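Side-chain contacts in translocator protein BipD (Burkholderia pseudomallei, PDB 3NFT), which is required for epithelial-cell invasion, survival within host cells and escape from endocytic vesicles, and probably regulates secretion of the effectors BipB and BipC: residues Q162-A167 / G177-A182; D52-L57 / D156-L161; R90-L95 / S135-Y140. One frame throughout, in Å; residues are numbered along the deposited sequence. Where two conformers were deposited one is given.

Contact 1: residues Q162-A167 / G177-A182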
ATOM      1  N   GLN A 162       7.511  51.763   1.748  1.00  9.11           N
ATOM      2  CA  GLN A 162       8.468  52.639   2.418  1.00  8.51           C
ATOM      3  C   GLN A 162       8.681  53.944   1.644  1.00  8.67           C
ATOM      4  O   GLN A 162       9.133  54.932   2.221  1.00 10.96           O
ATOM      5  CB  GLN A 162       9.788  51.890   2.645  1.00  9.64           C
ATOM      6  CG  GLN A 162       9.590  50.721   3.565  1.00  9.88           C
ATOM      7  CD  GLN A 162      10.897  50.017   3.903  1.00 10.78           C
ATOM      8  OE1 GLN A 162      11.945  50.653   3.988  1.00 14.00           O
ATOM      9  NE2 GLN A 162      10.829  48.706   4.069  1.00 11.21           N
ATOM     10  N   ASP A 163       8.342  53.943   0.357  1.00  8.93           N
ATOM     11  CA  ASP A 163       8.448  55.166  -0.432  1.00  9.59           C
ATOM     12  C   ASP A 163       7.454  56.211   0.054  1.00  9.52           C
ATOM     13  O   ASP A 163       7.569  57.400  -0.281  1.00 11.70           O
ATOM     14  CB  ASP A 163       8.143  54.912  -1.898  1.00 10.88           C
ATOM     15  CG  ASP A 163       9.254  54.218  -2.653  1.00 13.79           C
ATOM     16  OD1 ASP A 163       9.024  53.855  -3.821  1.00 19.14           O
ATOM     17  OD2 ASP A 163      10.356  54.065  -2.123  1.00 17.16           O
ATOM     18  N   TYR A 164       6.450  55.755   0.799  1.00 10.27           N
ATOM     19  CA  TYR A 164       5.373  56.629   1.258  1.00  9.93           C
ATOM     20  C   TYR A 164       5.486  57.026   2.725  1.00 10.20           C
ATOM     21  O   TYR A 164       4.549  57.591   3.310  1.00 11.31           O
ATOM     22  CB  TYR A 164       4.032  55.970   0.938  1.00  9.85           C
ATOM     23  CG  TYR A 164       3.777  55.859  -0.527  1.00 11.93           C
ATOM     24  CD1 TYR A 164       3.698  54.624  -1.148  1.00 14.84           C
ATOM     25  CD2 TYR A 164       3.614  56.998  -1.308  1.00 13.99           C
ATOM     26  CE1 TYR A 164       3.473  54.517  -2.525  1.00 17.99           C
ATOM     27  CE2 TYR A 164       3.389  56.901  -2.688  1.00 17.02           C
ATOM     28  CZ  TYR A 164       3.324  55.668  -3.283  1.00 19.69           C
ATOM     29  OH  TYR A 164       3.078  55.570  -4.643  1.00 23.10           O
ATOM     30  N   ILE A 165       6.640  56.741   3.339  1.00 10.07           N
ATOM     31  CA  ILE A 165       6.935  57.182   4.670  1.00 10.42           C
ATOM     32  C   ILE A 165       8.177  58.030   4.587  1.00 11.70           C
ATOM     33  O   ILE A 165       9.199  57.583   4.013  1.00 13.34           O
ATOM     34  CB  ILE A 165       7.181  55.978   5.604  1.00 11.08           C
ATOM     35  CG1 ILE A 165       5.919  55.098   5.660  1.00 10.47           C
ATOM     36  CG2 ILE A 165       7.674  56.433   6.967  1.00 11.49           C
ATOM     37  CD1 ILE A 165       6.132  53.752   6.292  1.00 13.50           C
ATOM     38  N   SER A 166       8.120  59.213   5.170  1.00 12.80           N
ATOM     39  CA  SER A 166       9.254  60.133   5.120  1.00 14.51           C
ATOM     40  C   SER A 166       9.344  61.011   6.356  1.00 15.90           C
ATOM     41  O   SER A 166       8.395  61.115   7.136  1.00 15.53           O
ATOM     42  CB  SER A 166       9.146  60.976   3.862  1.00 14.98           C
ATOM     43  OG  SER A 166       7.995  61.810   3.882  1.00 18.03           O
ATOM     44  N   ALA A 167      10.492  61.649   6.536  1.00 18.65           N
ATOM     45  CA  ALA A 167      10.688  62.624   7.591  1.00 19.78           C
ATOM     46  C   ALA A 167       9.918  63.900   7.286  1.00 22.70           C
ATOM     47  O   ALA A 167       9.965  64.417   6.160  1.00 22.37           O
ATOM     48  CB  ALA A 167      12.210  62.961   7.730  1.00 19.91           C
ATOM     49  N   GLY A 177      -0.795  57.166   3.786  1.00 10.20           N
ATOM     50  CA  GLY A 177      -1.400  55.899   4.084  1.00 10.25           C
ATOM     51  C   GLY A 177      -2.418  55.387   3.093  1.00 10.14           C
ATOM     52  O   GLY A 177      -2.628  54.183   2.982  1.00 11.28           O
ATOM     53  N   GLY A 178      -3.096  56.305   2.398  1.00 11.20           N
ATOM     54  CA  GLY A 178      -4.000  55.873   1.321  1.00 11.99           C
ATOM     55  C   GLY A 178      -3.294  55.148   0.188  1.00 12.54           C
ATOM     56  O   GLY A 178      -3.770  54.126  -0.301  1.00 13.06           O
ATOM     57  N   LYS A 179      -2.124  55.651  -0.190  1.00 12.35           N
ATOM     58  CA  LYS A 179      -1.334  55.018  -1.222  1.00 13.03           C
ATOM     59  C   LYS A 179      -0.924  53.624  -0.742  1.00 12.44           C
ATOM     60  O   LYS A 179      -0.925  52.658  -1.515  1.00 12.73           O
ATOM     61  CB  LYS A 179      -0.093  55.845  -1.535  1.00 13.98           C
ATOM     62  CG  LYS A 179      -0.395  57.226  -2.115  1.00 17.55           C
ATOM     63  CD  LYS A 179      -1.141  57.123  -3.406  1.00 22.78           C
ATOM     64  CE  LYS A 179      -1.417  58.492  -3.977  1.00 27.74           C
ATOM     65  NZ  LYS A 179      -0.237  59.375  -3.811  1.00 31.71           N
ATOM     66  N   ILE A 180      -0.586  53.534   0.549  1.00 10.60           N
ATOM     67  CA  ILE A 180      -0.158  52.252   1.114  1.00 10.11           C
ATOM     68  C   ILE A 180      -1.324  51.261   1.160  1.00 10.48           C
ATOM     69  O   ILE A 180      -1.163  50.094   0.833  1.00 12.04           O
ATOM     70  CB  ILE A 180       0.481  52.418   2.497  1.00 10.40           C
ATOM     71  CG1 ILE A 180       1.720  53.314   2.391  1.00 10.42           C
ATOM     72  CG2 ILE A 180       0.875  51.071   3.098  1.00  9.98           C
ATOM     73  CD1 ILE A 180       2.382  53.681   3.688  1.00 10.69           C
ATOM     74  N   LYS A 181      -2.530  51.747   1.482  1.00 10.90           N
ATOM     75  CA  LYS A 181      -3.700  50.871   1.478  1.00 10.62           C
ATOM     76  C   LYS A 181      -3.918  50.258   0.116  1.00 11.60           C
ATOM     77  O   LYS A 181      -4.238  49.078   0.014  1.00 11.98           O
ATOM     78  CB  LYS A 181      -4.942  51.660   1.871  1.00 10.87           C
ATOM     79  CG  LYS A 181      -5.009  52.073   3.299  1.00 10.70           C
ATOM     80  CD  LYS A 181      -6.180  53.039   3.537  1.00 13.45           C
ATOM     81  CE  LYS A 181      -6.047  53.821   4.815  1.00 15.09           C
ATOM     82  NZ  LYS A 181      -7.246  54.705   5.032  1.00 17.70           N
ATOM     83  N   ALA A 182      -3.734  51.058  -0.935  1.00 12.75           N
ATOM     84  CA  ALA A 182      -3.923  50.586  -2.292  1.00 13.14           C
ATOM     85  C   ALA A 182      -2.899  49.492  -2.655  1.00 12.72           C
ATOM     86  O   ALA A 182      -3.233  48.501  -3.335  1.00 14.20           O
ATOM     87  CB  ALA A 182      -3.868  51.772  -3.312  1.00 14.28           C
TER

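Contact 2: residues D52-L57 / D156-L161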
ATOM      1  N   ASP A  52      14.671  34.672   6.665  1.00  8.29           N
ATOM      2  CA  ASP A  52      15.571  35.684   7.183  1.00  8.69           C
ATOM      3  C   ASP A  52      15.473  37.013   6.451  1.00  7.85           C
ATOM      4  O   ASP A  52      15.545  38.069   7.069  1.00  8.89           O
ATOM      5  CB  ASP A  52      17.025  35.225   7.146  1.00  9.12           C
ATOM      6  CG  ASP A  52      17.351  34.123   8.164  1.00 10.76           C
ATOM      7  OD1 ASP A  52      16.559  33.833   9.087  1.00 14.86           O
ATOM      8  OD2 ASP A  52      18.363  33.470   7.956  1.00 14.57           O
ATOM      9  N   GLU A  53      15.261  36.960   5.129  1.00  7.50           N
ATOM     10  CA  GLU A  53      15.100  38.184   4.354  1.00  7.48           C
ATOM     11  C   GLU A  53      13.857  38.936   4.793  1.00  7.92           C
ATOM     12  O   GLU A  53      13.885  40.145   4.988  1.00  8.30           O
ATOM     13  CB  GLU A  53      15.011  37.883   2.865  1.00  9.00           C
ATOM     14  CG  GLU A  53      15.145  39.106   1.996  1.00  8.70           C
ATOM     15  CD  GLU A  53      16.506  39.770   2.029  1.00  9.93           C
ATOM     16  OE1 GLU A  53      17.489  39.072   2.409  1.00 13.57           O
ATOM     17  OE2 GLU A  53      16.627  40.972   1.715  1.00 10.15           O
ATOM     18  N   PHE A  54      12.768  38.194   4.952  1.00  7.53           N
ATOM     19  CA  PHE A  54      11.502  38.780   5.416  1.00  8.19           C
ATOM     20  C   PHE A  54      11.666  39.392   6.793  1.00  8.14           C
ATOM     21  O   PHE A  54      11.208  40.501   7.090  1.00  9.18           O
ATOM     22  CB  PHE A  54      10.448  37.687   5.417  1.00  8.43           C
ATOM     23  CG  PHE A  54       9.033  38.170   5.661  1.00  7.56           C
ATOM     24  CD1 PHE A  54       8.186  38.428   4.579  1.00  9.22           C
ATOM     25  CD2 PHE A  54       8.542  38.307   6.946  1.00  9.50           C
ATOM     26  CE1 PHE A  54       6.884  38.822   4.788  1.00  9.98           C
ATOM     27  CE2 PHE A  54       7.231  38.734   7.147  1.00  7.30           C
ATOM     28  CZ  PHE A  54       6.406  38.977   6.040  1.00  8.37           C
ATOM     29  N   ALA A  55      12.310  38.654   7.678  1.00  8.68           N
ATOM     30  CA  ALA A  55      12.528  39.116   9.040  1.00  9.36           C
ATOM     31  C   ALA A  55      13.333  40.405   9.083  1.00 10.26           C
ATOM     32  O   ALA A  55      13.114  41.263   9.961  1.00 12.18           O
ATOM     33  CB  ALA A  55      13.262  38.021   9.861  1.00  9.32           C
ATOM     34  N   SER A  56      14.280  40.533   8.153  0.57  9.52           N
ATOM     35  CA  SER A  56      15.175  41.687   8.106  0.57 10.30           C
ATOM     36  C   SER A  56      14.503  42.982   7.639  0.57 10.82           C
ATOM     37  O   SER A  56      15.024  44.071   7.844  0.57 10.60           O
ATOM     38  CB  SER A  56      16.390  41.380   7.234  0.57 10.48           C
ATOM     39  OG  SER A  56      16.117  41.533   5.864  0.57 11.41           O
ATOM     40  N   LEU A  57      13.357  42.865   6.966  1.00 11.93           N
ATOM     41  CA  LEU A  57      12.676  44.050   6.494  1.00 12.50           C
ATOM     42  C   LEU A  57      12.305  44.957   7.679  1.00 12.53           C
ATOM     43  O   LEU A  57      11.863  44.462   8.720  1.00 14.60           O
ATOM     44  CB  LEU A  57      11.464  43.643   5.651  1.00 13.52           C
ATOM     45  CG  LEU A  57      10.833  44.744   4.819  1.00 15.66           C
ATOM     46  CD1 LEU A  57      10.355  44.212   3.521  1.00 17.10           C
ATOM     47  CD2 LEU A  57       9.697  45.359   5.649  1.00 16.46           C
ATOM     48  N   ASP A 156       7.435  42.321  -0.861  1.00  7.93           N
ATOM     49  CA  ASP A 156       7.465  43.289  -1.938  1.00  8.37           C
ATOM     50  C   ASP A 156       6.667  44.533  -1.506  1.00  8.45           C
ATOM     51  O   ASP A 156       7.155  45.653  -1.564  1.00  9.33           O
ATOM     52  CB  ASP A 156       6.847  42.642  -3.182  1.00  8.60           C
ATOM     53  CG  ASP A 156       7.063  43.426  -4.463  1.00 10.83           C
ATOM     54  OD1 ASP A 156       7.649  44.522  -4.479  1.00 12.68           O
ATOM     55  OD2 ASP A 156       6.601  42.898  -5.511  1.00 16.35           O
ATOM     56  N   VAL A 157       5.416  44.340  -1.041  1.00  9.74           N
ATOM     57  CA  VAL A 157       4.620  45.483  -0.622  1.00 10.70           C
ATOM     58  C   VAL A 157       5.219  46.219   0.582  1.00  9.79           C
ATOM     59  O   VAL A 157       5.162  47.453   0.640  1.00 10.01           O
ATOM     60  CB  VAL A 157       3.140  45.136  -0.443  1.00 11.98           C
ATOM     61  CG1 VAL A 157       2.881  44.477   0.889  1.00 12.48           C
ATOM     62  CG2 VAL A 157       2.292  46.408  -0.605  1.00 13.60           C
ATOM     63  N   MET A 158       5.829  45.485   1.515  0.57  8.71           N
ATOM     64  CA  MET A 158       6.421  46.114   2.686  0.57  8.59           C
ATOM     65  C   MET A 158       7.688  46.873   2.330  0.57  8.31           C
ATOM     66  O   MET A 158       8.163  47.689   3.128  0.57  9.66           O
ATOM     67  CB  MET A 158       6.668  45.105   3.814  0.57  8.56           C
ATOM     68  CG  MET A 158       5.395  44.471   4.316  0.57  9.89           C
ATOM     69  SD  MET A 158       5.698  43.412   5.757  0.57 10.60           S
ATOM     70  CE  MET A 158       6.889  42.230   5.131  0.57 12.14           C
ATOM     71  N   SER A 159       8.250  46.571   1.156  1.00  8.92           N
ATOM     72  CA  SER A 159       9.392  47.317   0.635  1.00  9.06           C
ATOM     73  C   SER A 159       8.879  48.570  -0.109  1.00  9.03           C
ATOM     74  O   SER A 159       9.314  49.680   0.163  1.00  9.63           O
ATOM     75  CB  SER A 159      10.206  46.438  -0.293  1.00  9.67           C
ATOM     76  OG  SER A 159      10.719  45.309   0.384  1.00 10.18           O
ATOM     77  N   LYS A 160       7.955  48.375  -1.046  1.00  9.76           N
ATOM     78  CA  LYS A 160       7.392  49.462  -1.837  1.00 10.28           C
ATOM     79  C   LYS A 160       6.753  50.543  -0.985  1.00  9.47           C
ATOM     80  O   LYS A 160       6.887  51.737  -1.278  1.00 10.05           O
ATOM     81  CB  LYS A 160       6.351  48.919  -2.816  1.00 10.78           C
ATOM     82  CG  LYS A 160       6.912  48.166  -3.969  1.00 15.95           C
ATOM     83  CD  LYS A 160       5.808  47.668  -4.898  1.00 21.59           C
ATOM     84  CE  LYS A 160       6.308  47.448  -6.301  1.00 26.69           C
ATOM     85  NZ  LYS A 160       7.406  46.448  -6.376  1.00 29.24           N
ATOM     86  N   LEU A 161       6.092  50.144   0.103  1.00  9.00           N
ATOM     87  CA  LEU A 161       5.339  51.108   0.906  1.00  8.72           C
ATOM     88  C   LEU A 161       6.223  52.108   1.605  1.00  9.29           C
ATOM     89  O   LEU A 161       5.794  53.178   1.970  1.00 10.79           O
ATOM     90  CB  LEU A 161       4.400  50.417   1.895  1.00  8.95           C
ATOM     91  CG  LEU A 161       4.979  49.640   3.083  1.00 10.90           C
ATOM     92  CD1 LEU A 161       5.356  50.606   4.204  1.00 11.84           C
ATOM     93  CD2 LEU A 161       3.957  48.592   3.607  1.00 11.75           C
TER

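Contact 3: residues R90-L95 / S135-Y140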
ATOM      1  N   ARG A  90      10.858  17.627  -8.286  1.00 13.96           N
ATOM      2  CA  ARG A  90      11.192  16.892  -9.527  1.00 15.47           C
ATOM      3  C   ARG A  90      12.170  15.750  -9.225  1.00 14.87           C
ATOM      4  O   ARG A  90      11.984  14.604  -9.662  1.00 14.82           O
ATOM      5  CB  ARG A  90      11.763  17.829 -10.588  1.00 17.72           C
ATOM      6  CG  ARG A  90      10.735  18.787 -11.142  1.00 24.44           C
ATOM      7  CD  ARG A  90      11.224  19.437 -12.464  1.00 31.85           C
ATOM      8  NE  ARG A  90      10.695  20.791 -12.673  1.00 38.45           N
ATOM      9  CZ  ARG A  90       9.407  21.105 -12.836  1.00 42.41           C
ATOM     10  NH1 ARG A  90       8.451  20.178 -12.802  1.00 43.97           N
ATOM     11  NH2 ARG A  90       9.066  22.376 -13.026  1.00 44.55           N
ATOM     12  N   ALA A  91      13.176  16.051  -8.413  1.00 13.87           N
ATOM     13  CA  ALA A  91      14.175  15.047  -8.061  1.00 13.15           C
ATOM     14  C   ALA A  91      13.554  13.908  -7.258  1.00 12.46           C
ATOM     15  O   ALA A  91      13.859  12.727  -7.460  1.00 13.25           O
ATOM     16  CB  ALA A  91      15.329  15.695  -7.309  1.00 13.22           C
ATOM     17  N   GLN A  92      12.649  14.265  -6.348  1.00 11.79           N
ATOM     18  CA  GLN A  92      11.971  13.257  -5.553  1.00 12.12           C
ATOM     19  C   GLN A  92      11.107  12.352  -6.422  1.00 13.58           C
ATOM     20  O   GLN A  92      11.113  11.125  -6.269  1.00 13.33           O
ATOM     21  CB  GLN A  92      11.106  13.914  -4.497  1.00 11.45           C
ATOM     22  CG  GLN A  92      11.828  14.563  -3.363  1.00 11.59           C
ATOM     23  CD  GLN A  92      10.883  15.313  -2.434  1.00 12.66           C
ATOM     24  OE1 GLN A  92      10.007  16.044  -2.898  1.00 12.19           O
ATOM     25  NE2 GLN A  92      11.079  15.155  -1.099  1.00 13.20           N
ATOM     26  N   ARG A  93      10.328  12.963  -7.312  1.00 14.37           N
ATOM     27  CA  ARG A  93       9.471  12.186  -8.219  1.00 16.59           C
ATOM     28  C   ARG A  93      10.298  11.253  -9.096  1.00 16.92           C
ATOM     29  O   ARG A  93       9.934  10.092  -9.311  1.00 17.28           O
ATOM     30  CB  ARG A  93       8.624  13.120  -9.092  1.00 17.79           C
ATOM     31  CG  ARG A  93       7.571  12.356  -9.911  1.00 22.59           C
ATOM     32  CD  ARG A  93       6.600  13.264 -10.667  1.00 27.97           C
ATOM     33  NE  ARG A  93       5.563  12.475 -11.361  1.00 33.46           N
ATOM     34  CZ  ARG A  93       4.309  12.277 -10.941  1.00 35.80           C
ATOM     35  NH1 ARG A  93       3.850  12.808  -9.810  1.00 36.30           N
ATOM     36  NH2 ARG A  93       3.483  11.543 -11.685  1.00 37.57           N
ATOM     37  N   ASN A  94      11.407  11.774  -9.615  1.00 17.28           N
ATOM     38  CA  ASN A  94      12.292  10.975 -10.476  1.00 18.00           C
ATOM     39  C   ASN A  94      12.808   9.747  -9.727  1.00 17.04           C
ATOM     40  O   ASN A  94      12.840   8.644 -10.283  1.00 18.07           O
ATOM     41  CB  ASN A  94      13.477  11.803 -10.971  1.00 18.58           C
ATOM     42  CG  ASN A  94      13.117  12.805 -12.070  1.00 22.05           C
ATOM     43  OD1 ASN A  94      13.932  13.675 -12.391  1.00 27.15           O
ATOM     44  ND2 ASN A  94      11.925  12.696 -12.645  1.00 24.28           N
ATOM     45  N   LEU A  95      13.204   9.925  -8.470  1.00 15.78           N
ATOM     46  CA  LEU A  95      13.718   8.807  -7.685  1.00 15.21           C
ATOM     47  C   LEU A  95      12.609   7.770  -7.437  1.00 15.20           C
ATOM     48  O   LEU A  95      12.822   6.577  -7.528  1.00 16.41           O
ATOM     49  CB  LEU A  95      14.334   9.301  -6.374  1.00 15.37           C
ATOM     50  CG  LEU A  95      14.885   8.252  -5.395  1.00 15.56           C
ATOM     51  CD1 LEU A  95      15.801   7.238  -6.083  1.00 17.92           C
ATOM     52  CD2 LEU A  95      15.619   8.920  -4.226  1.00 16.03           C
ATOM     53  N   SER A 135       1.854  11.873  -4.885  1.00 19.55           N
ATOM     54  CA  SER A 135       0.800  12.849  -4.564  1.00 21.15           C
ATOM     55  C   SER A 135       1.246  13.842  -3.495  1.00 20.62           C
ATOM     56  O   SER A 135       1.077  15.057  -3.646  1.00 20.24           O
ATOM     57  CB  SER A 135      -0.494  12.134  -4.108  1.00 21.78           C
ATOM     58  OG  SER A 135      -1.512  13.075  -3.754  1.00 24.26           O
ATOM     59  N   ASP A 136       1.840  13.341  -2.423  1.00 19.83           N
ATOM     60  CA  ASP A 136       2.287  14.211  -1.329  1.00 19.47           C
ATOM     61  C   ASP A 136       3.394  15.154  -1.779  1.00 17.56           C
ATOM     62  O   ASP A 136       3.403  16.326  -1.406  1.00 17.40           O
ATOM     63  CB  ASP A 136       2.750  13.397  -0.126  1.00 20.44           C
ATOM     64  CG  ASP A 136       1.603  12.799   0.658  1.00 23.68           C
ATOM     65  OD1 ASP A 136       0.464  13.288   0.542  1.00 26.83           O
ATOM     66  OD2 ASP A 136       1.840  11.826   1.387  1.00 25.92           O
ATOM     67  N   ILE A 137       4.329  14.651  -2.584  1.00 16.31           N
ATOM     68  CA  ILE A 137       5.353  15.526  -3.149  1.00 15.52           C
ATOM     69  C   ILE A 137       4.778  16.679  -3.918  1.00 15.24           C
ATOM     70  O   ILE A 137       5.181  17.833  -3.743  1.00 15.70           O
ATOM     71  CB  ILE A 137       6.294  14.762  -4.134  1.00 16.29           C
ATOM     72  CG1 ILE A 137       7.199  13.823  -3.361  1.00 17.25           C
ATOM     73  CG2 ILE A 137       7.091  15.748  -5.028  1.00 17.30           C
ATOM     74  CD1 ILE A 137       7.779  12.723  -4.286  1.00 19.72           C
ATOM     75  N   ASP A 138       3.855  16.343  -4.810  1.00 15.78           N
ATOM     76  CA  ASP A 138       3.209  17.341  -5.647  1.00 16.62           C
ATOM     77  C   ASP A 138       2.416  18.336  -4.828  1.00 15.80           C
ATOM     78  O   ASP A 138       2.485  19.554  -5.071  1.00 16.86           O
ATOM     79  CB  ASP A 138       2.252  16.647  -6.633  1.00 17.45           C
ATOM     80  CG  ASP A 138       2.960  15.998  -7.806  1.00 22.15           C
ATOM     81  OD1 ASP A 138       2.249  15.317  -8.588  1.00 28.94           O
ATOM     82  OD2 ASP A 138       4.188  16.147  -7.976  1.00 26.89           O
ATOM     83  N   ALA A 139       1.608  17.833  -3.892  1.00 14.98           N
ATOM     84  CA  ALA A 139       0.792  18.688  -3.043  1.00 14.62           C
ATOM     85  C   ALA A 139       1.670  19.681  -2.299  1.00 13.86           C
ATOM     86  O   ALA A 139       1.408  20.887  -2.270  1.00 13.24           O
ATOM     87  CB  ALA A 139       0.010  17.855  -2.017  1.00 16.02           C
ATOM     88  N   TYR A 140       2.710  19.178  -1.658  1.00 13.41           N
ATOM     89  CA  TYR A 140       3.520  20.056  -0.855  1.00 13.74           C
ATOM     90  C   TYR A 140       4.285  21.058  -1.680  1.00 13.38           C
ATOM     91  O   TYR A 140       4.448  22.203  -1.257  1.00 14.79           O
ATOM     92  CB  TYR A 140       4.466  19.285   0.078  1.00 13.51           C
ATOM     93  CG  TYR A 140       3.999  19.391   1.506  1.00 15.94           C
ATOM     94  CD1 TYR A 140       3.397  18.341   2.158  1.00 18.15           C
ATOM     95  CD2 TYR A 140       4.126  20.591   2.176  1.00 16.75           C
ATOM     96  CE1 TYR A 140       2.968  18.480   3.469  1.00 19.30           C
ATOM     97  CE2 TYR A 140       3.698  20.738   3.463  1.00 19.24           C
ATOM     98  CZ  TYR A 140       3.120  19.689   4.103  1.00 20.22           C
ATOM     99  OH  TYR A 140       2.692  19.918   5.382  1.00 23.50           O
TER
HETATM  100  O   HOH W   1       5.202  13.803  -7.849  1.00 31.18           O

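Contact 1: residues Q162-A167 / G177-A182
Where the long helix 121-160 gives way to the β-hairpin of strands 165-168 and 172-175, Y164 and I165 are brought against K179 and I180 of helix 177-189, the element that follows the hairpin. That helix thus packs back on the junction between helix 121-160 and the hairpin, at one end of the molecule. Its centre is a CH-π contact. CB of K179 stands 3.7 Å from the centroid of the Y164 ring and only 4° off the ring normal, so the aliphatic root of the lysine sits almost exactly over the middle of one face. The next methylene also takes part, CG of K179 lying 3.8 Å from CE2 of Y164. A bend at chi2 (-61°) then turns CD of K179 away from the ring, leaving CB and CG to make the contact. The two side chains cross at about a right angle. I180 continues the apolar surface inward: its CG1 packs 3.8 Å from CB of Y164, and its CD1 reaches to 4.3 Å from CG1 of I165, a looser touch. With chi2 near trans (174°) the I180 chain is extended, which carries CD1 toward the hairpin. I175 of strand 172-175 touches both isoleucines, while L235 also packs on I180. At the start of the helix D238 accepts, through OD2, a hydrogen bond from K179 N. The residue types match this gradient: branched aliphatics fill the buried side, whereas tyrosine and lysine are amphipathic enough for its outer margin. No hydrogen bond joins the two segments, so the attachment rests on dispersion and on the weak attraction between C-H groups and the π face.

Contact 2: residues D52-L57 / D156-L161
L57 and M158 form the close-packed heart of this contact, where the end of helix 41-56 meets the last turns of helix 121-160. CD2 of L57 lies 3.6 Å from CB of M158, and CD1 of the same leucine comes within 3.3 Å of OG of S159. That hydroxyl is nevertheless well satisfied, bonded to A155 O of its own helix and to A73 N, so a serine can be buried beside a leucine. M158 bends at chi3 (-58°) and sets its methyl by the CE1-CZ bond of F54, with SD obliquely placed to the ring. A second conformer of M158 was also deposited, however, so this Met-aromatic contact is provisional. F54 also stacks with F151. The outer side is polar: K160 NZ bridges OD1 of D156 at 2.7 Å along its own helix, a pair that does not span the interface. K258 of helix 244-295 reaches the end of helix 41-56, where its NZ bonds the backbone carbonyl of F54. Flexible methionine and flat phenylalanine filling the interior, with the D156-K160 pair on the outer side, are typical of a helical bundle, here joining helix 41-56 to the predicted coiled-coil helix 121-160.

Contact 3: residues R90-L95 / S135-Y140
I137 meets Q92 and R93 across two helices whose short axes lie 9.8 Å apart, their N-to-C directions 172° apart and so nearly exactly antiparallel. CD1 of I137 presses on CB of Q92 at 3.5 Å and lies 4.0 Å from the backbone N of R93; a branched side chain suits this helix interface. The Q92 chain, extended beyond CG, runs obliquely past the isoleucine and places OE1 3.6 Å from its CG2. Glutamine can thus lay its alkyl part on I137 while its NE2 makes a weak hydrogen bond to N276. On the more exposed side, NH1 of R93 forms a salt bridge of 3.2 Å with OD1 of D138. Guanidinium and carboxylate planes are only 7° apart, yet the carboxylate approaches obliquely. A water reinforces the pair: it accepts from NH1 of R93 at 2.6 Å, in the guanidinium plane, and donates to OD2 of D138, also at 2.6 Å. R93 has CG anti to the backbone N (chi1 -172°) and is straight as far as NE, a length that lets it reach the partly exposed D138. Farther out, E97 forms a long, weak ion pair with NE of R93. F279 of helix 244-295 packs on both Q92 and I137. I137 also touches A89 and L96, which is consistent with a knob-into-hole arrangement between antiparallel helices of a bundle.

In the fold
Contacts 2 and 3 share helix 121-160 but use it at points about 30 Å apart (centre to centre), on opposite sides of the chain's centre. Contact 2 is wholly buried and apolar across its interface; contact 3 is half buried, pairing an apolar knob with a hydrated salt bridge at its margin. Contact 1 lies farthest from the centre, past the end of the same helix. Contacts 1 and 2 both lack polar bonds across their segments; contact 3 alone has a salt bridge. The first two adjoin, CG2 of I180 lying 3.8 Å from CB of L161, whereas contact 3 joins helices 76-103 and 121-160 on the opposite side of the chain's centre.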